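Local atomic coordinates of mandelate racemase/muconate lactonizing protein (Alicyclobacillus acidocaldarius LAA1, PDB entry 3QLD), a protein that is of unknown function but belongs to the mandelate racemase/muconate lactonizing enzyme family, combining an enolase-like N-terminal domain with a TIM-barrel-type C-terminal domain. Residues 179-184 with 210-215; 204-209 with 233-238; 227-232 with 243-248; 257-262 with 290-295. All blocks are in the same frame, centred on the assembly; numbering follows the deposited sequence.

Overall arrangement
All four contacts lie in the C-terminal, barrel part of the chain and step round it in sequence order. Contacts 1 and 2 share helix 206-211 and have centres 15 Å apart; contacts 2 and 3 share helix 229-238, with centres 12 Å apart. Contact 4 follows, its centre 11 Å from that of contact 3, and both reach the eight-stranded sheet. Contacts 1 and 4 are farthest apart, 24 Å between centres. The segments of contact 2 alternate along the chain with those of contacts 1 and 3; helix 206-211, with the turn after it, thus meets helices 178-187 and 229-238, and helix 229-238 also packs on strand 243-245. Contacts 3 and 4 also meet the second subunit.

Contact 1: 179-184 with 210-215; sequences AAIKAV and RQLDAY. With SO4 (sulfate ion), chain F.
Arg210 NH1 has two acceptors: it donates to O1 of the sulfate ion over 3.0 Å in a nearly straight bond (174°), and to Asp213 OD2 at 2.7 Å in a salt bridge. Helix 178-187 here meets the chain that leaves helix 206-211; both helices belong to the outer layer of the TIM barrel, and this ion-binding corner lies beyond the surface they share. The sulfate, probably from the crystallisation liquor, also takes Arg210 NH2 on its O4 at the guanidinium edge. Asp213 meets NH1 with the anti lone pair of OD2, near the guanidinium plane; its carboxylate is further held by Arg240 N and by Thr241 OG1.

Between the two segments the contact is apolar. Tyr215 lays one ring face over Lys182, whose CA sits 4.2 Å from the ring centroid in a CH-pi contact, while Ala214 CB backs the opposite face. The Lys182 chain, whose CG stands anti to the backbone N (chi1 -180°), runs alongside the ring, CB and CG both 3.8 Å from Tyr215 OH. Ile181 uses two branches: CD1 meets Leu212 CD2 at 3.7 Å, the two side chains crossing at about a right angle, and CG2 comes to 3.6 Å from Tyr215 CB.

Contact 2: 204-209 with 233-238; sequences EDAPVL and AKLQAS
Leu235 spreads its two methyls against helix 206-211. CD1 lies 3.9 Å from Ala206 CB and 4.0 Å from Leu209 CD1, while CD2 reaches the same Leu209 CD1 at 3.9 Å. One leucine end therefore nestles between two residues one turn apart, and the Leu209 and Leu235 side chains cross at about a right angle. What puts the Leu235 fork there is its first torsion, which swings CG anti to the backbone N (chi1 174°). The small Ala206 allows the backbones to come close, with 6.6 Å between Ala206 CA and Leu235 CA.

Outside this apolar shell, polar groups tie down the ends. Ser238 OG donates to Leu235 O at 2.7 Å, meeting the oxygen somewhat out of the carbonyl plane. Gln236 turns the other way, its amide bonding to Val243 N and Thr241 O, which links the helix to the strand that follows it. In the 3-10 segment leading into the other helix, Asp205 OD2 accepts from Arg202 N. Leu209 also leans on Tyr201, and Leu235 on Pro223. Two successive helices side by side, joined through a strand, are typical of the outer helical layer of a TIM barrel.

Contact 3: 227-232 with 243-248; sequences DDWFDL and VCLDES
Leu232 and Leu245 meet tip to tip, helix against strand, and carry much of the apolar contact. Leu232 CD2 lies 3.8 Å from Leu245 CD2 and 3.9 Å from its CD1; a longer approach, 4.4 Å, joins Leu232 CD1 to Val243 CG1. Leu232 reaches inward because its CG stands anti to the backbone N (chi1 -167°). These residues belong to the beta-alpha-beta unit of strand 220-221, helix 229-238 and strand 243-245 in the barrel.

The aromatic contribution comes from Trp229. The far rim of its indole comes obliquely to the loop that follows the strand: CH2 is 3.6 Å from Ser248 O, a packing contact. On the strand itself, CZ3 of the indole is 4.4 Å from Leu245 CD1. The same ring packs on helix 252-261 and forms a cation-pi pair with Arg253 of the second subunit.

Polar bonds hold the helix start and the loop after the strand. Asp228 is the N-cap of the helix: its OD2 accepts Asp231 N at 2.7 Å (157°), with the donor well above the carboxylate plane, and Phe230 N more weakly. In the loop, Ser248 OG is hydrogen-bonded to Gln222 NE2, while Asp246 forms salt bridges with Lys270 and Arg273 and a hydrogen bond with Tyr56 OH.

The chemistry is thus divided: greasy tips hold helix to strand, whereas the charged and hydrogen-bonding groups make their bonds at the helix start and beyond the strand. The Asp228 carboxylate sits at the N-terminal end of the helix, where its negative charge would be expected to interact favourably with the helix dipole.

Contact 4: 257-262 with 290-295; sequences LTARLG and AGMAAW
Ala259 CB and Ala290 CB touch at 3.8 Å, methyl to methyl, where helix 252-261 meets the turn after helix 277-289. The second touch comes from Met292, which is selenomethionine in this crystal. Its SE lies 4.3 Å from the same Ala259 CB. The side chain gets there by a particular path: CG stands anti to the carbonyl carbon (chi1 -56°), chi2 is extended (-177°), and a bend at chi3 (61°) turns CE aside. That carries Met292 CE to 4.5 Å from Thr258 CG2, so SE and CE face two neighbouring residues of the helix. Thr258, for its part, turns OG1 back on its own helix, where it is hydrogen-bonded to Glu254 O, and thereby presents the methyl.

Backbone turns shape both partners. Gly262 and Gly291, each at positive phi, end their helices in Schellman motifs. From Gly291 the chain turns straight into strand 293-296, with Met292 pointing back at helix 252-261.

Trp295, farther along the strand, stacks with Phe219 and forms a cation-pi pair with Arg167. Elsewhere on the helix, Leu257 and Leu261 pack on Trp229 and on Phe230 of the second subunit.

With only methyl groups and a selenium in touch, this is a small apolar contact, 110 Å² in all, held by van der Waals contact and buried apolar surface. Its hold is correspondingly non-directional, and the directional bonds lie instead in the neighbouring strand pairing of Ala293 and Trp295 with Leu267.

Contact 1: 179-184 with 210-215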
loop_
_atom_site.group_PDB
_atom_site.type_symbol
_atom_site.label_atom_id
_atom_site.label_comp_id
_atom_site.label_asym_id
_atom_site.label_seq_id
_atom_site.Cartn_x
_atom_site.Cartn_y
_atom_site.Cartn_z
ATOM N N ALA A 179 31.787 -11.736 -10.916
ATOM C CA ALA A 179 32.490 -11.936 -12.212
ATOM C C ALA A 179 32.189 -10.833 -13.260
ATOM O O ALA A 179 33.114 -10.230 -13.897
ATOM C CB ALA A 179 32.197 -13.332 -12.752
ATOM N N ALA A 180 30.900 -10.538 -13.411
ATOM C CA ALA A 180 30.481 -9.447 -14.263
ATOM C C ALA A 180 31.083 -8.125 -13.821
ATOM O O ALA A 180 31.655 -7.417 -14.662
ATOM C CB ALA A 180 28.930 -9.353 -14.329
ATOM N N ILE A 181 30.903 -7.751 -12.540
ATOM C CA ILE A 181 31.394 -6.462 -12.040
ATOM C C ILE A 181 32.925 -6.310 -12.143
ATOM O O ILE A 181 33.400 -5.246 -12.561
ATOM C CB ILE A 181 30.912 -6.140 -10.576
ATOM C CG1 ILE A 181 29.371 -6.097 -10.524
ATOM C CG2 ILE A 181 31.576 -4.841 -10.057
ATOM C CD1 ILE A 181 28.771 -6.214 -9.107
ATOM N N LYS A 182 33.646 -7.339 -11.725
ATOM C CA LYS A 182 35.143 -7.397 -11.838
ATOM C C LYS A 182 35.585 -7.073 -13.296
ATOM O O LYS A 182 36.394 -6.144 -13.515
ATOM C CB LYS A 182 35.651 -8.753 -11.341
ATOM C CG LYS A 182 37.205 -9.058 -11.353
ATOM C CD LYS A 182 37.480 -10.496 -10.837
ATOM C CE LYS A 182 37.280 -11.591 -11.918
ATOM N NZ LYS A 182 36.692 -12.936 -11.485
ATOM N N ALA A 183 34.970 -7.760 -14.257
ATOM C CA ALA A 183 35.291 -7.603 -15.689
ATOM C C ALA A 183 34.976 -6.216 -16.187
ATOM O O ALA A 183 35.810 -5.566 -16.861
ATOM C CB ALA A 183 34.578 -8.689 -16.528
ATOM N N VAL A 184 33.809 -5.697 -15.809
ATOM C CA VAL A 184 33.477 -4.391 -16.247
ATOM C C VAL A 184 34.384 -3.324 -15.639
ATOM O O VAL A 184 34.874 -2.434 -16.358
ATOM C CB VAL A 184 32.001 -4.122 -16.083
ATOM C CG1 VAL A 184 31.653 -2.728 -16.481
ATOM C CG2 VAL A 184 31.233 -5.170 -16.898
ATOM N N ARG A 210 29.791 -8.075 0.303
ATOM C CA ARG A 210 30.939 -7.339 0.862
ATOM C C ARG A 210 32.171 -7.431 -0.086
ATOM O O ARG A 210 32.945 -6.491 -0.192
ATOM C CB ARG A 210 31.291 -7.919 2.221
ATOM C CG ARG A 210 32.719 -7.428 2.825
ATOM C CD ARG A 210 32.861 -5.909 3.248
ATOM N NE ARG A 210 34.191 -5.736 3.873
ATOM C CZ ARG A 210 35.081 -4.777 3.555
ATOM N NH1 ARG A 210 34.805 -3.848 2.622
ATOM N NH2 ARG A 210 36.261 -4.741 4.196
ATOM N N GLN A 211 32.284 -8.543 -0.804
ATOM C CA GLN A 211 33.398 -8.751 -1.799
ATOM C C GLN A 211 33.296 -7.689 -2.890
ATOM O O GLN A 211 34.318 -7.313 -3.544
ATOM C CB GLN A 211 33.333 -10.140 -2.440
ATOM C CG GLN A 211 33.590 -11.429 -1.595
ATOM C CD GLN A 211 33.175 -12.740 -2.386
ATOM O OE1 GLN A 211 33.179 -12.766 -3.625
ATOM N NE2 GLN A 211 32.773 -13.788 -1.662
ATOM N N LEU A 212 32.070 -7.203 -3.101
ATOM C CA LEU A 212 31.832 -6.166 -4.072
ATOM C C LEU A 212 32.373 -4.801 -3.740
ATOM O O LEU A 212 32.542 -3.980 -4.625
ATOM C CB LEU A 212 30.346 -6.087 -4.539
ATOM C CG LEU A 212 29.746 -7.408 -5.018
ATOM C CD1 LEU A 212 28.260 -7.090 -5.370
ATOM C CD2 LEU A 212 30.476 -7.957 -6.274
ATOM N N ASP A 213 32.698 -4.537 -2.478
ATOM C CA ASP A 213 33.250 -3.237 -2.106
ATOM C C ASP A 213 34.558 -2.958 -2.848
ATOM O O ASP A 213 34.952 -1.791 -2.988
ATOM C CB ASP A 213 33.555 -3.244 -0.593
ATOM C CG ASP A 213 32.312 -2.999 0.263
ATOM O OD1 ASP A 213 31.222 -2.663 -0.282
ATOM O OD2 ASP A 213 32.429 -3.173 1.500
ATOM N N ALA A 214 35.210 -4.009 -3.317
ATOM C CA ALA A 214 36.526 -3.806 -3.974
ATOM C C ALA A 214 36.401 -3.025 -5.309
ATOM O O ALA A 214 37.400 -2.472 -5.797
ATOM C CB ALA A 214 37.234 -5.109 -4.145
ATOM N N TYR A 215 35.175 -2.948 -5.869
ATOM C CA TYR A 215 34.960 -2.367 -7.197
ATOM C C TYR A 215 34.434 -0.976 -7.304
ATOM O O TYR A 215 34.169 -0.512 -8.448
ATOM C CB TYR A 215 34.144 -3.356 -8.064
ATOM C CG TYR A 215 34.731 -4.723 -7.992
ATOM C CD1 TYR A 215 35.997 -4.986 -8.527
ATOM C CD2 TYR A 215 34.078 -5.758 -7.349
ATOM C CE1 TYR A 215 36.571 -6.263 -8.431
ATOM C CE2 TYR A 215 34.635 -7.002 -7.228
ATOM C CZ TYR A 215 35.900 -7.249 -7.780
ATOM O OH TYR A 215 36.465 -8.509 -7.676
HETATM S S SO4 F . 37.863 -1.559 2.756
HETATM O O1 SO4 F . 36.783 -1.734 1.766
HETATM O O2 SO4 F . 38.989 -2.437 2.395
HETATM O O3 SO4 F . 38.235 -0.153 2.781
HETATM O O4 SO4 F . 37.348 -1.940 4.056
#

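Contact 2: 204-209 with 233-238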
loop_
_atom_site.group_PDB
_atom_site.type_symbol
_atom_site.label_atom_id
_atom_site.label_comp_id
_atom_site.label_asym_id
_atom_site.label_seq_id
_atom_site.Cartn_x
_atom_site.Cartn_y
_atom_site.Cartn_z
ATOM N N GLU A 204 22.190 -14.103 4.673
ATOM C CA GLU A 204 23.299 -15.069 4.581
ATOM C C GLU A 204 24.316 -14.788 3.446
ATOM O O GLU A 204 25.416 -15.289 3.460
ATOM C CB GLU A 204 22.788 -16.508 4.417
ATOM C CG GLU A 204 22.030 -16.990 5.598
ATOM C CD GLU A 204 20.524 -16.795 5.453
ATOM O OE1 GLU A 204 20.073 -15.775 4.840
ATOM O OE2 GLU A 204 19.803 -17.670 6.004
ATOM N N ASP A 205 23.910 -13.979 2.485
ATOM C CA ASP A 205 24.698 -13.588 1.301
ATOM C C ASP A 205 25.585 -12.350 1.543
ATOM O O ASP A 205 26.321 -11.906 0.647
ATOM C CB ASP A 205 23.734 -13.285 0.179
ATOM C CG ASP A 205 22.941 -14.538 -0.316
ATOM O OD1 ASP A 205 23.559 -15.630 -0.442
ATOM O OD2 ASP A 205 21.707 -14.404 -0.594
ATOM N N ALA A 206 25.527 -11.785 2.741
ATOM C CA ALA A 206 26.340 -10.632 3.066
ATOM C C ALA A 206 27.838 -10.775 2.677
ATOM O O ALA A 206 28.391 -9.797 2.171
ATOM C CB ALA A 206 26.200 -10.194 4.573
ATOM N N PRO A 207 28.472 -11.953 2.910
ATOM C CA PRO A 207 29.889 -12.046 2.534
ATOM C C PRO A 207 30.133 -11.786 1.027
ATOM O O PRO A 207 31.084 -11.118 0.646
ATOM C CB PRO A 207 30.242 -13.477 2.940
ATOM C CG PRO A 207 29.351 -13.689 4.185
ATOM C CD PRO A 207 28.043 -13.166 3.645
ATOM N N VAL A 208 29.238 -12.269 0.164
ATOM C CA VAL A 208 29.335 -12.016 -1.285
ATOM C C VAL A 208 29.212 -10.574 -1.646
ATOM O O VAL A 208 29.933 -10.052 -2.528
ATOM C CB VAL A 208 28.235 -12.887 -2.072
ATOM C CG1 VAL A 208 27.922 -12.305 -3.463
ATOM C CG2 VAL A 208 28.715 -14.340 -2.181
ATOM N N LEU A 209 28.251 -9.888 -1.014
ATOM C CA LEU A 209 28.037 -8.495 -1.311
ATOM C C LEU A 209 29.229 -7.661 -0.819
ATOM O O LEU A 209 29.620 -6.643 -1.418
ATOM C CB LEU A 209 26.753 -8.001 -0.607
ATOM C CG LEU A 209 25.465 -8.475 -1.327
ATOM C CD1 LEU A 209 24.172 -8.121 -0.485
ATOM C CD2 LEU A 209 25.331 -7.823 -2.700
ATOM N N ALA A 233 19.585 -2.676 7.829
ATOM C CA ALA A 233 20.455 -1.831 8.630
ATOM C C ALA A 233 21.763 -2.527 8.892
ATOM O O ALA A 233 22.855 -1.909 8.785
ATOM C CB ALA A 233 19.763 -1.465 9.978
ATOM N N LYS A 234 21.687 -3.802 9.268
ATOM C CA LYS A 234 22.911 -4.576 9.491
ATOM C C LYS A 234 23.708 -4.780 8.229
ATOM O O LYS A 234 24.918 -4.766 8.262
ATOM C CB LYS A 234 22.513 -5.930 10.027
ATOM C CG LYS A 234 23.621 -6.819 10.461
ATOM C CD LYS A 234 23.040 -8.177 10.924
ATOM C CE LYS A 234 22.686 -8.134 12.402
ATOM N NZ LYS A 234 21.572 -7.212 12.724
ATOM N N LEU A 235 23.032 -4.990 7.090
ATOM C CA LEU A 235 23.809 -5.162 5.867
ATOM C C LEU A 235 24.505 -3.857 5.497
ATOM O O LEU A 235 25.674 -3.861 5.155
ATOM C CB LEU A 235 22.893 -5.672 4.733
ATOM C CG LEU A 235 23.584 -5.743 3.363
ATOM C CD1 LEU A 235 24.607 -6.905 3.337
ATOM C CD2 LEU A 235 22.488 -5.979 2.277
ATOM N N GLN A 236 23.799 -2.733 5.521
ATOM C CA GLN A 236 24.437 -1.441 5.130
ATOM C C GLN A 236 25.599 -1.102 6.038
ATOM O O GLN A 236 26.683 -0.663 5.556
ATOM C CB GLN A 236 23.440 -0.291 5.106
ATOM C CG GLN A 236 24.040 1.077 4.774
ATOM C CD GLN A 236 24.661 1.186 3.343
ATOM O OE1 GLN A 236 24.091 1.871 2.514
ATOM N NE2 GLN A 236 25.825 0.525 3.079
ATOM N N ALA A 237 25.448 -1.427 7.344
ATOM C CA ALA A 237 26.554 -1.164 8.350
ATOM C C ALA A 237 27.817 -1.954 8.002
ATOM O O ALA A 237 28.936 -1.475 8.269
ATOM C CB ALA A 237 26.105 -1.499 9.804
ATOM N N SER A 238 27.629 -3.105 7.330
ATOM C CA SER A 238 28.748 -4.010 6.959
ATOM C C SER A 238 29.396 -3.728 5.580
ATOM O O SER A 238 30.475 -4.272 5.256
ATOM C CB SER A 238 28.313 -5.464 6.999
ATOM O OG SER A 238 27.406 -5.800 5.900
#

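Contact 3: 227-232 with 243-248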
loop_
_atom_site.group_PDB
_atom_site.type_symbol
_atom_site.label_atom_id
_atom_site.label_comp_id
_atom_site.label_asym_id
_atom_site.label_seq_id
_atom_site.Cartn_x
_atom_site.Cartn_y
_atom_site.Cartn_z
ATOM N N ASP A 227 11.566 -7.413 3.426
ATOM C CA ASP A 227 11.271 -8.320 4.594
ATOM C C ASP A 227 11.570 -7.840 6.013
ATOM O O ASP A 227 10.845 -8.228 6.955
ATOM C CB ASP A 227 11.999 -9.677 4.460
ATOM C CG ASP A 227 11.222 -10.682 3.611
ATOM O OD1 ASP A 227 10.028 -10.428 3.344
ATOM O OD2 ASP A 227 11.821 -11.719 3.216
ATOM N N ASP A 228 12.622 -7.035 6.190
ATOM C CA ASP A 228 13.020 -6.631 7.533
ATOM C C ASP A 228 14.106 -5.527 7.528
ATOM O O ASP A 228 15.148 -5.561 6.847
ATOM C CB ASP A 228 13.124 -7.909 8.449
ATOM C CG ASP A 228 14.178 -7.869 9.560
ATOM O OD1 ASP A 228 14.167 -8.872 10.332
ATOM O OD2 ASP A 228 14.971 -6.915 9.714
ATOM N N TRP A 229 13.694 -4.465 8.186
ATOM C CA TRP A 229 14.410 -3.243 8.246
ATOM C C TRP A 229 15.732 -3.432 8.976
ATOM O O TRP A 229 16.743 -2.804 8.630
ATOM C CB TRP A 229 13.553 -2.233 8.988
ATOM C CG TRP A 229 12.502 -1.576 8.159
ATOM C CD1 TRP A 229 11.136 -1.723 8.278
ATOM C CD2 TRP A 229 12.714 -0.681 7.059
ATOM N NE1 TRP A 229 10.492 -0.943 7.328
ATOM C CE2 TRP A 229 11.434 -0.295 6.572
ATOM C CE3 TRP A 229 13.869 -0.153 6.444
ATOM C CZ2 TRP A 229 11.274 0.593 5.496
ATOM C CZ3 TRP A 229 13.708 0.770 5.391
ATOM C CH2 TRP A 229 12.423 1.116 4.922
ATOM N N PHE A 230 15.745 -4.325 9.975
ATOM C CA PHE A 230 16.968 -4.517 10.715
ATOM C C PHE A 230 17.995 -5.321 9.976
ATOM O O PHE A 230 19.174 -5.051 10.150
ATOM C CB PHE A 230 16.719 -5.032 12.138
ATOM C CG PHE A 230 16.610 -3.903 13.097
ATOM C CD1 PHE A 230 15.380 -3.478 13.547
ATOM C CD2 PHE A 230 17.750 -3.150 13.424
ATOM C CE1 PHE A 230 15.289 -2.378 14.394
ATOM C CE2 PHE A 230 17.688 -2.065 14.267
ATOM C CZ PHE A 230 16.446 -1.669 14.761
ATOM N N ASP A 231 17.550 -6.256 9.119
ATOM C CA ASP A 231 18.471 -6.992 8.226
ATOM C C ASP A 231 19.135 -5.998 7.293
ATOM O O ASP A 231 20.331 -6.105 7.007
ATOM C CB ASP A 231 17.720 -8.075 7.375
ATOM C CG ASP A 231 17.271 -9.337 8.262
ATOM O OD1 ASP A 231 17.699 -9.454 9.415
ATOM O OD2 ASP A 231 16.554 -10.209 7.759
ATOM N N LEU A 232 18.352 -5.061 6.784
ATOM C CA LEU A 232 18.903 -4.032 5.910
ATOM C C LEU A 232 19.950 -3.116 6.632
ATOM O O LEU A 232 21.029 -2.761 6.096
ATOM C CB LEU A 232 17.787 -3.249 5.288
ATOM C CG LEU A 232 18.294 -2.374 4.127
ATOM C CD1 LEU A 232 18.901 -3.278 2.971
ATOM C CD2 LEU A 232 17.134 -1.578 3.615
ATOM N N VAL A 243 24.066 1.468 -0.107
ATOM C CA VAL A 243 22.839 0.805 -0.576
ATOM C C VAL A 243 21.906 1.881 -1.102
ATOM O O VAL A 243 21.796 2.935 -0.516
ATOM C CB VAL A 243 22.141 0.035 0.598
ATOM C CG1 VAL A 243 20.742 -0.436 0.159
ATOM C CG2 VAL A 243 23.040 -1.128 0.993
ATOM N N CYS A 244 21.202 1.577 -2.204
ATOM C CA CYS A 244 20.185 2.453 -2.777
ATOM C C CYS A 244 18.822 1.772 -2.624
ATOM O O CYS A 244 18.718 0.583 -2.870
ATOM C CB CYS A 244 20.435 2.585 -4.263
ATOM S SG CYS A 244 19.227 3.672 -5.063
ATOM N N LEU A 245 17.813 2.524 -2.181
ATOM C CA LEU A 245 16.480 1.962 -2.128
ATOM C C LEU A 245 15.617 2.672 -3.174
ATOM O O LEU A 245 15.733 3.892 -3.376
ATOM C CB LEU A 245 15.856 2.110 -0.728
ATOM C CG LEU A 245 16.664 1.403 0.368
ATOM C CD1 LEU A 245 15.928 1.663 1.743
ATOM C CD2 LEU A 245 16.816 -0.062 0.128
ATOM N N ASP A 246 14.727 1.893 -3.789
ATOM C CA ASP A 246 13.740 2.425 -4.755
ATOM C C ASP A 246 12.387 2.106 -4.057
ATOM O O ASP A 246 11.911 2.951 -3.306
ATOM C CB ASP A 246 13.970 1.762 -6.126
ATOM C CG ASP A 246 12.877 2.006 -7.151
ATOM O OD1 ASP A 246 11.968 2.789 -6.921
ATOM O OD2 ASP A 246 12.955 1.368 -8.210
ATOM N N GLU A 247 11.853 0.916 -4.268
ATOM C CA GLU A 247 10.437 0.613 -3.878
ATOM C C GLU A 247 10.278 0.451 -2.371
ATOM O O GLU A 247 9.188 0.662 -1.816
ATOM C CB GLU A 247 9.817 -0.541 -4.728
ATOM C CG GLU A 247 10.377 -1.909 -4.409
ATOM C CD GLU A 247 11.582 -2.265 -5.308
ATOM O OE1 GLU A 247 11.838 -3.472 -5.403
ATOM O OE2 GLU A 247 12.242 -1.364 -5.934
ATOM N N SER A 248 11.399 0.196 -1.688
ATOM C CA SER A 248 11.381 0.155 -0.220
ATOM C C SER A 248 11.124 1.464 0.450
ATOM O O SER A 248 10.966 1.470 1.670
ATOM C CB SER A 248 12.694 -0.419 0.333
ATOM O OG SER A 248 12.804 -1.793 0.041
#

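Contact 4: 257-262 with 290-295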
loop_
_atom_site.group_PDB
_atom_site.type_symbol
_atom_site.label_atom_id
_atom_site.label_comp_id
_atom_site.label_asym_id
_atom_site.label_seq_id
_atom_site.Cartn_x
_atom_site.Cartn_y
_atom_site.Cartn_z
ATOM N N LEU A 257 12.785 6.832 8.482
ATOM C CA LEU A 257 13.117 5.595 9.171
ATOM C C LEU A 257 14.417 5.007 8.549
ATOM O O LEU A 257 15.323 4.542 9.269
ATOM C CB LEU A 257 11.950 4.585 9.046
ATOM C CG LEU A 257 12.307 3.166 9.545
ATOM C CD1 LEU A 257 12.638 3.144 11.091
ATOM C CD2 LEU A 257 11.257 2.141 9.191
ATOM N N THR A 258 14.487 4.999 7.213
ATOM C CA THR A 258 15.730 4.558 6.511
ATOM C C THR A 258 16.974 5.231 7.036
ATOM O O THR A 258 17.957 4.561 7.406
ATOM C CB THR A 258 15.622 4.811 4.996
ATOM O OG1 THR A 258 14.580 3.995 4.507
ATOM C CG2 THR A 258 16.906 4.392 4.281
ATOM N N ALA A 259 16.887 6.557 7.107
ATOM C CA ALA A 259 17.976 7.398 7.572
ATOM C C ALA A 259 18.280 7.130 9.049
ATOM O O ALA A 259 19.434 7.095 9.438
ATOM C CB ALA A 259 17.624 8.855 7.337
ATOM N N ARG A 260 17.244 6.908 9.861
ATOM C CA ARG A 260 17.415 6.678 11.283
ATOM C C ARG A 260 18.128 5.338 11.532
ATOM O O ARG A 260 18.990 5.229 12.432
ATOM C CB ARG A 260 16.057 6.764 12.016
ATOM C CG ARG A 260 16.136 6.608 13.529
ATOM C CD ARG A 260 16.701 7.836 14.228
ATOM N NE ARG A 260 16.756 7.604 15.665
ATOM C CZ ARG A 260 15.912 8.145 16.565
ATOM N NH1 ARG A 260 14.949 8.978 16.185
ATOM N NH2 ARG A 260 16.049 7.871 17.868
ATOM N N LEU A 261 17.815 4.347 10.675
ATOM C CA LEU A 261 18.356 3.007 10.797
ATOM C C LEU A 261 19.745 2.892 10.188
ATOM O O LEU A 261 20.438 1.943 10.498
ATOM C CB LEU A 261 17.435 1.991 10.120
ATOM C CG LEU A 261 16.175 1.599 10.876
ATOM C CD1 LEU A 261 15.359 0.764 9.917
ATOM C CD2 LEU A 261 16.434 0.880 12.222
ATOM N N GLY A 262 20.132 3.862 9.347
ATOM C CA GLY A 262 21.383 3.771 8.566
ATOM C C GLY A 262 21.201 2.620 7.571
ATOM O O GLY A 262 22.128 1.841 7.344
ATOM N N ALA A 290 20.211 14.128 5.953
ATOM C CA ALA A 290 20.805 12.853 6.302
ATOM C C ALA A 290 22.116 12.506 5.616
ATOM O O ALA A 290 22.670 11.478 5.896
ATOM C CB ALA A 290 19.775 11.721 6.096
ATOM N N GLY A 291 22.622 13.319 4.704
ATOM C CA GLY A 291 23.871 12.927 4.040
ATOM C C GLY A 291 23.742 11.947 2.871
ATOM O O GLY A 291 24.751 11.493 2.315
HETATM N N MSE A 292 22.497 11.657 2.478
HETATM C CA MSE A 292 22.198 10.778 1.360
HETATM C C MSE A 292 22.308 11.496 -0.027
HETATM O O MSE A 292 22.214 12.747 -0.136
HETATM C CB MSE A 292 20.803 10.213 1.588
HETATM C CG MSE A 292 20.652 9.520 2.908
HETATM SE SE MSE A 292 18.882 8.694 3.187
HETATM C CE MSE A 292 18.952 7.464 1.680
ATOM N N ALA A 293 22.574 10.711 -1.069
ATOM C CA ALA A 293 22.600 11.205 -2.440
ATOM C C ALA A 293 21.316 10.652 -3.067
ATOM O O ALA A 293 20.816 9.603 -2.646
ATOM C CB ALA A 293 23.806 10.614 -3.178
ATOM N N ALA A 294 20.785 11.368 -4.056
ATOM C CA ALA A 294 19.581 10.912 -4.769
ATOM C C ALA A 294 19.776 11.080 -6.275
ATOM O O ALA A 294 20.685 11.825 -6.732
ATOM C CB ALA A 294 18.335 11.641 -4.225
ATOM N N TRP A 295 18.980 10.341 -7.057
ATOM C CA TRP A 295 18.999 10.416 -8.507
ATOM C C TRP A 295 17.607 10.016 -8.929
ATOM O O TRP A 295 16.859 9.390 -8.122
ATOM C CB TRP A 295 20.047 9.472 -9.094
ATOM C CG TRP A 295 19.942 8.051 -8.685
ATOM C CD1 TRP A 295 20.376 7.505 -7.514
ATOM C CD2 TRP A 295 19.335 6.987 -9.426
ATOM N NE1 TRP A 295 20.114 6.147 -7.483
ATOM C CE2 TRP A 295 19.445 5.807 -8.634
ATOM C CE3 TRP A 295 18.669 6.916 -10.667
ATOM C CZ2 TRP A 295 18.947 4.561 -9.051
ATOM C CZ3 TRP A 295 18.192 5.667 -11.104
ATOM C CH2 TRP A 295 18.311 4.503 -10.287
#